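Local coordinates for pectate lyase (Bacillus, PDB 3VMV), which probably cleaves the pectate of plant cell walls as a secreted lyase of polysaccharide lyase family 1, built on a parallel beta-helix, at residues S233-D247 and S271-V285. Numbering follows the deposited sequence.
With SO4 (sulfate ion), chain C.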
loop_
_atom_site.group_PDB
_atom_site.type_symbol
_atom_site.label_atom_id
_atom_site.label_comp_id
_atom_site.label_asym_id
_atom_site.label_seq_id
_atom_site.Cartn_x
_atom_site.Cartn_y
_atom_site.Cartn_z
ATOM N N SER A 233 15.018 -4.225 1.013
ATOM C CA SER A 233 15.246 -3.460 2.220
ATOM C C SER A 233 16.542 -2.677 2.116
ATOM O O SER A 233 17.626 -3.277 1.977
ATOM C CB SER A 233 15.290 -4.430 3.419
ATOM O OG SER A 233 15.364 -3.730 4.652
ATOM N N ARG A 234 16.419 -1.342 2.197
ATOM C CA ARG A 234 17.502 -0.417 1.870
ATOM C C ARG A 234 17.754 0.574 2.987
ATOM O O ARG A 234 16.824 0.936 3.717
ATOM C CB ARG A 234 17.116 0.369 0.587
ATOM C CG ARG A 234 17.188 -0.519 -0.668
ATOM C CD ARG A 234 16.286 -0.057 -1.792
ATOM N NE ARG A 234 16.873 1.073 -2.510
ATOM C CZ ARG A 234 16.683 1.283 -3.803
ATOM N NH1 ARG A 234 17.257 2.337 -4.367
ATOM N NH2 ARG A 234 15.941 0.432 -4.540
ATOM N N VAL A 235 18.996 1.069 3.055
ATOM C CA VAL A 235 19.403 2.184 3.950
ATOM C C VAL A 235 18.783 2.104 5.331
ATOM O O VAL A 235 18.098 3.014 5.814
ATOM C CB VAL A 235 19.220 3.627 3.356
ATOM C CG1 VAL A 235 20.307 3.898 2.323
ATOM C CG2 VAL A 235 17.855 3.861 2.765
ATOM N N GLY A 236 19.044 0.971 5.976
ATOM C CA GLY A 236 18.698 0.848 7.385
ATOM C C GLY A 236 17.242 0.518 7.674
ATOM O O GLY A 236 16.853 0.501 8.847
ATOM N N ALA A 237 16.450 0.252 6.641
ATOM C CA ALA A 237 15.108 -0.301 6.871
ATOM C C ALA A 237 15.202 -1.559 7.722
ATOM O O ALA A 237 16.196 -2.245 7.695
ATOM C CB ALA A 237 14.440 -0.661 5.556
ATOM N N ARG A 238 14.163 -1.831 8.514
ATOM C CA ARG A 238 14.074 -3.114 9.236
ATOM C C ARG A 238 12.740 -3.735 8.926
ATOM O O ARG A 238 11.697 -3.108 9.215
ATOM C CB ARG A 238 14.162 -2.891 10.746
ATOM C CG ARG A 238 15.534 -2.322 11.128
ATOM C CD ARG A 238 15.713 -2.238 12.635
ATOM N NE ARG A 238 14.668 -1.418 13.242
ATOM C CZ ARG A 238 14.644 -1.173 14.548
ATOM N NH1 ARG A 238 13.695 -0.453 15.081
ATOM N NH2 ARG A 238 15.572 -1.718 15.330
ATOM N N VAL A 239 12.751 -4.922 8.307
ATOM C CA VAL A 239 11.473 -5.553 7.948
ATOM C C VAL A 239 11.343 -6.918 8.603
ATOM O O VAL A 239 12.236 -7.768 8.442
ATOM C CB VAL A 239 11.255 -5.620 6.400
ATOM C CG1 VAL A 239 12.314 -6.382 5.709
ATOM C CG2 VAL A 239 9.885 -6.233 6.076
ATOM N N PHE A 240 10.303 -7.086 9.426
ATOM C CA PHE A 240 10.002 -8.402 10.007
ATOM C C PHE A 240 9.113 -9.156 9.030
ATOM O O PHE A 240 7.968 -8.727 8.790
ATOM C CB PHE A 240 9.358 -8.220 11.396
ATOM C CG PHE A 240 9.013 -9.530 12.101
ATOM C CD1 PHE A 240 9.833 -10.637 11.955
ATOM C CD2 PHE A 240 7.927 -9.595 12.970
ATOM C CE1 PHE A 240 9.554 -11.816 12.640
ATOM C CE2 PHE A 240 7.631 -10.780 13.640
ATOM C CZ PHE A 240 8.439 -11.884 13.483
ATOM N N VAL A 241 9.648 -10.221 8.437
ATOM C CA VAL A 241 8.968 -11.011 7.388
ATOM C C VAL A 241 8.541 -12.288 8.048
ATOM O O VAL A 241 9.358 -13.160 8.284
ATOM C CB VAL A 241 9.909 -11.261 6.240
ATOM C CG1 VAL A 241 9.220 -11.990 5.079
ATOM C CG2 VAL A 241 10.539 -9.920 5.790
ATOM N N GLU A 242 7.243 -12.363 8.357
ATOM C CA GLU A 242 6.732 -13.420 9.258
ATOM C C GLU A 242 5.573 -14.190 8.657
ATOM O O GLU A 242 4.520 -13.633 8.296
ATOM C CB GLU A 242 6.262 -12.706 10.549
ATOM C CG GLU A 242 5.749 -13.654 11.623
ATOM C CD GLU A 242 5.148 -12.908 12.820
ATOM O OE1 GLU A 242 4.643 -11.785 12.603
ATOM O OE2 GLU A 242 5.135 -13.512 13.926
ATOM N N ASN A 243 5.753 -15.501 8.572
ATOM C CA ASN A 243 4.651 -16.390 8.179
ATOM C C ASN A 243 3.975 -15.982 6.877
ATOM O O ASN A 243 2.746 -15.937 6.766
ATOM C CB ASN A 243 3.612 -16.534 9.314
ATOM C CG ASN A 243 4.171 -17.228 10.543
ATOM O OD1 ASN A 243 5.411 -17.322 10.764
ATOM N ND2 ASN A 243 3.255 -17.709 11.386
ATOM N N ASN A 244 4.792 -15.663 5.884
ATOM C CA ASN A 244 4.303 -15.420 4.537
ATOM C C ASN A 244 4.521 -16.625 3.659
ATOM O O ASN A 244 5.403 -17.427 3.939
ATOM C CB ASN A 244 5.024 -14.225 3.885
ATOM C CG ASN A 244 4.909 -12.935 4.679
ATOM O OD1 ASN A 244 3.930 -12.203 4.546
ATOM N ND2 ASN A 244 5.915 -12.641 5.483
ATOM N N TYR A 245 3.739 -16.712 2.587
ATOM C CA TYR A 245 3.864 -17.785 1.620
ATOM C C TYR A 245 4.391 -17.221 0.307
ATOM O O TYR A 245 3.807 -16.253 -0.194
ATOM C CB TYR A 245 2.496 -18.479 1.421
ATOM C CG TYR A 245 2.598 -19.821 0.793
ATOM C CD1 TYR A 245 2.669 -20.926 1.622
ATOM C CD2 TYR A 245 2.639 -20.001 -0.579
ATOM C CE1 TYR A 245 2.781 -22.166 1.150
ATOM C CE2 TYR A 245 2.778 -21.358 -1.087
ATOM C CZ TYR A 245 2.847 -22.373 -0.170
ATOM O OH TYR A 245 2.991 -23.700 -0.511
ATOM N N PHE A 246 5.497 -17.789 -0.213
ATOM C CA PHE A 246 6.050 -17.311 -1.464
ATOM C C PHE A 246 6.077 -18.462 -2.468
ATOM O O PHE A 246 6.554 -19.548 -2.141
ATOM C CB PHE A 246 7.522 -16.921 -1.253
ATOM C CG PHE A 246 7.748 -15.778 -0.305
ATOM C CD1 PHE A 246 7.925 -14.476 -0.790
ATOM C CD2 PHE A 246 7.782 -15.983 1.080
ATOM C CE1 PHE A 246 8.172 -13.413 0.077
ATOM C CE2 PHE A 246 8.054 -14.933 1.946
ATOM C CZ PHE A 246 8.232 -13.639 1.479
ATOM N N ASP A 247 5.612 -18.211 -3.697
ATOM C CA ASP A 247 5.647 -19.218 -4.750
ATOM C C ASP A 247 6.229 -18.534 -5.983
ATOM O O ASP A 247 5.619 -17.583 -6.498
ATOM C CB ASP A 247 4.212 -19.687 -5.039
ATOM C CG ASP A 247 4.108 -20.631 -6.253
ATOM O OD1 ASP A 247 2.982 -21.035 -6.557
ATOM O OD2 ASP A 247 5.116 -20.999 -6.881
ATOM N N SER A 271 20.588 2.669 -3.672
ATOM C CA SER A 271 20.853 3.229 -2.317
ATOM C C SER A 271 22.275 2.875 -1.855
ATOM O O SER A 271 22.866 1.911 -2.317
ATOM C CB SER A 271 19.820 2.782 -1.263
ATOM O OG SER A 271 18.490 3.193 -1.582
ATOM N N PRO A 272 22.818 3.687 -0.948
ATOM C CA PRO A 272 24.237 3.491 -0.644
ATOM C C PRO A 272 24.520 2.346 0.315
ATOM O O PRO A 272 25.675 1.903 0.391
ATOM C CB PRO A 272 24.668 4.836 -0.038
ATOM C CG PRO A 272 23.416 5.560 0.302
ATOM C CD PRO A 272 22.323 5.026 -0.596
ATOM N N SER A 273 23.499 1.846 1.019
ATOM C CA SER A 273 23.741 0.737 1.947
ATOM C C SER A 273 22.475 -0.093 2.106
ATOM O O SER A 273 21.391 0.331 1.704
ATOM C CB SER A 273 24.170 1.273 3.310
ATOM O OG SER A 273 23.178 2.111 3.862
ATOM N N THR A 274 22.654 -1.262 2.714
ATOM C CA THR A 274 21.588 -2.230 2.913
ATOM C C THR A 274 20.614 -1.848 4.019
ATOM O O THR A 274 20.930 -1.096 4.934
ATOM C CB THR A 274 22.221 -3.590 3.242
ATOM O OG1 THR A 274 21.257 -4.649 3.144
ATOM C CG2 THR A 274 22.841 -3.590 4.661
ATOM N N GLY A 275 19.429 -2.451 3.937
ATOM C CA GLY A 275 18.526 -2.521 5.087
ATOM C C GLY A 275 18.689 -3.897 5.719
ATOM O O GLY A 275 19.634 -4.638 5.429
ATOM N N TYR A 276 17.761 -4.212 6.619
ATOM C CA TYR A 276 17.828 -5.439 7.401
ATOM C C TYR A 276 16.502 -6.196 7.313
ATOM O O TYR A 276 15.447 -5.616 6.947
ATOM C CB TYR A 276 18.067 -5.085 8.864
ATOM C CG TYR A 276 19.334 -4.334 9.160
ATOM C CD1 TYR A 276 20.501 -5.010 9.487
ATOM C CD2 TYR A 276 19.349 -2.951 9.115
ATOM C CE1 TYR A 276 21.649 -4.308 9.791
ATOM C CE2 TYR A 276 20.487 -2.248 9.399
ATOM C CZ TYR A 276 21.634 -2.938 9.730
ATOM O OH TYR A 276 22.803 -2.255 10.039
ATOM N N TRP A 277 16.511 -7.460 7.733
ATOM C CA TRP A 277 15.274 -8.283 7.666
ATOM C C TRP A 277 15.341 -9.320 8.769
ATOM O O TRP A 277 16.418 -9.897 9.062
ATOM C CB TRP A 277 15.100 -8.966 6.295
ATOM C CG TRP A 277 16.421 -9.486 5.703
ATOM C CD1 TRP A 277 17.018 -10.711 5.912
ATOM C CD2 TRP A 277 17.280 -8.767 4.808
ATOM N NE1 TRP A 277 18.192 -10.793 5.194
ATOM C CE2 TRP A 277 18.396 -9.602 4.532
ATOM C CE3 TRP A 277 17.232 -7.481 4.250
ATOM C CZ2 TRP A 277 19.448 -9.202 3.693
ATOM C CZ3 TRP A 277 18.279 -7.072 3.413
ATOM C CH2 TRP A 277 19.372 -7.927 3.145
ATOM N N ASN A 278 14.205 -9.558 9.394
ATOM C CA ASN A 278 14.093 -10.612 10.393
ATOM C C ASN A 278 13.121 -11.629 9.786
ATOM O O ASN A 278 11.987 -11.260 9.459
ATOM C CB ASN A 278 13.557 -9.988 11.674
ATOM C CG ASN A 278 13.396 -10.998 12.777
ATOM O OD1 ASN A 278 13.811 -12.159 12.635
ATOM N ND2 ASN A 278 12.813 -10.573 13.896
ATOM N N LEU A 279 13.554 -12.872 9.608
ATOM C CA LEU A 279 12.756 -13.864 8.897
ATOM C C LEU A 279 12.293 -14.913 9.887
ATOM O O LEU A 279 13.105 -15.511 10.598
ATOM C CB LEU A 279 13.623 -14.533 7.819
ATOM C CG LEU A 279 14.399 -13.544 6.922
ATOM C CD1 LEU A 279 15.251 -14.266 5.856
ATOM C CD2 LEU A 279 13.500 -12.545 6.253
ATOM N N ARG A 280 10.995 -15.183 9.897
ATOM C CA ARG A 280 10.482 -16.274 10.714
ATOM C C ARG A 280 9.264 -16.921 10.075
ATOM O O ARG A 280 8.313 -16.216 9.652
ATOM C CB ARG A 280 10.106 -15.692 12.063
ATOM C CG ARG A 280 9.466 -16.624 13.029
ATOM C CD ARG A 280 9.292 -15.854 14.350
ATOM N NE ARG A 280 8.507 -16.575 15.357
ATOM C CZ ARG A 280 9.001 -17.502 16.176
ATOM N NH1 ARG A 280 10.281 -17.850 16.099
ATOM N NH2 ARG A 280 8.209 -18.099 17.060
ATOM N N GLY A 281 9.257 -18.246 9.971
ATOM C CA GLY A 281 8.011 -18.921 9.615
ATOM C C GLY A 281 7.539 -18.824 8.188
ATOM O O GLY A 281 6.429 -19.267 7.892
ATOM N N ASN A 282 8.390 -18.307 7.298
ATOM C CA ASN A 282 7.981 -18.212 5.900
ATOM C C ASN A 282 8.057 -19.560 5.173
ATOM O O ASN A 282 8.824 -20.435 5.557
ATOM C CB ASN A 282 8.839 -17.180 5.186
ATOM C CG ASN A 282 8.703 -15.796 5.811
ATOM O OD1 ASN A 282 7.660 -15.170 5.695
ATOM N ND2 ASN A 282 9.757 -15.324 6.490
ATOM N N VAL A 283 7.206 -19.722 4.163
ATOM C CA VAL A 283 7.236 -20.892 3.303
ATOM C C VAL A 283 7.666 -20.420 1.924
ATOM O O VAL A 283 7.057 -19.507 1.367
ATOM C CB VAL A 283 5.881 -21.595 3.279
ATOM C CG1 VAL A 283 5.841 -22.652 2.158
ATOM C CG2 VAL A 283 5.606 -22.252 4.659
ATOM N N PHE A 284 8.728 -21.036 1.407
ATOM C CA PHE A 284 9.282 -20.659 0.109
ATOM C C PHE A 284 9.155 -21.843 -0.848
ATOM O O PHE A 284 9.794 -22.885 -0.636
ATOM C CB PHE A 284 10.781 -20.325 0.281
ATOM C CG PHE A 284 11.055 -19.193 1.242
ATOM C CD1 PHE A 284 10.844 -17.862 0.863
ATOM C CD2 PHE A 284 11.617 -19.454 2.489
ATOM C CE1 PHE A 284 11.125 -16.803 1.731
ATOM C CE2 PHE A 284 11.906 -18.401 3.367
ATOM C CZ PHE A 284 11.655 -17.089 2.981
ATOM N N VAL A 285 8.326 -21.689 -1.891
ATOM C CA VAL A 285 8.216 -22.742 -2.879
ATOM C C VAL A 285 8.768 -22.204 -4.197
ATOM O O VAL A 285 8.324 -21.159 -4.683
ATOM C CB VAL A 285 6.740 -23.121 -3.074
ATOM C CG1 VAL A 285 6.573 -24.222 -4.096
ATOM C CG2 VAL A 285 6.125 -23.534 -1.724
HETATM S S SO4 C . 15.264 2.149 -7.781
HETATM O O1 SO4 C . 16.105 2.997 -6.901
HETATM O O2 SO4 C . 13.914 2.716 -7.831
HETATM O O3 SO4 C . 15.860 2.102 -9.117
HETATM O O4 SO4 C . 15.157 0.783 -7.238
HETATM O O HOH W 1 5.742 -15.897 14.767
#
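The rings of Phe246 and Phe284 run nearly parallel (planes at 23°) but slid apart, so they barely overlap, while Asn282 OD1 and Val283 O lie at the edge of the Phe246 ring and Phe223 of the preceding coil stacks with it. Phe240 turns its edge to Asn278 O, 3.4 Å from CD1, and one face to Glu242 CB. In the guanidinium plane of Arg234, NE reaches Ser271 OG at 2.8 Å and NH1 the same oxygen at 3.2 Å, while NH2 meets sulfate O4 at 2.8 Å; NH1 also bonds sulfate O1, which lies off that plane. A bend at chi3 (78°) turns the arginine's end toward both partners. Ser271 OG also bonds Asp185 OD1. An alanine at Arg234 would probably cost Ser271 OG its two-nitrogen grip and the sulfate this cationic partner.

Strands 238-242 and 276-280 pair in parallel, as successive coils of a beta-helix do. At the corner after them, Asn282 OD1 accepts from Asn244 N (2.9 Å) and from Asn244 ND2 (3.1 Å), the two amides almost coplanar; Asn282 ND2 binds Val241 O at 2.8 Å from above the carbonyl plane. Asn244 OD1 takes the backbone N of Asn221 on the preceding coil, and its ND2 also bonds Met218 O, continuing the row. This coplanar, hydrogen-bonded asparagine pair thus ties side chains and backbone together where both coils turn. At the opposite end, the probably crystallisation-derived sulfate suggests that Arg234 offers a site suited to anions.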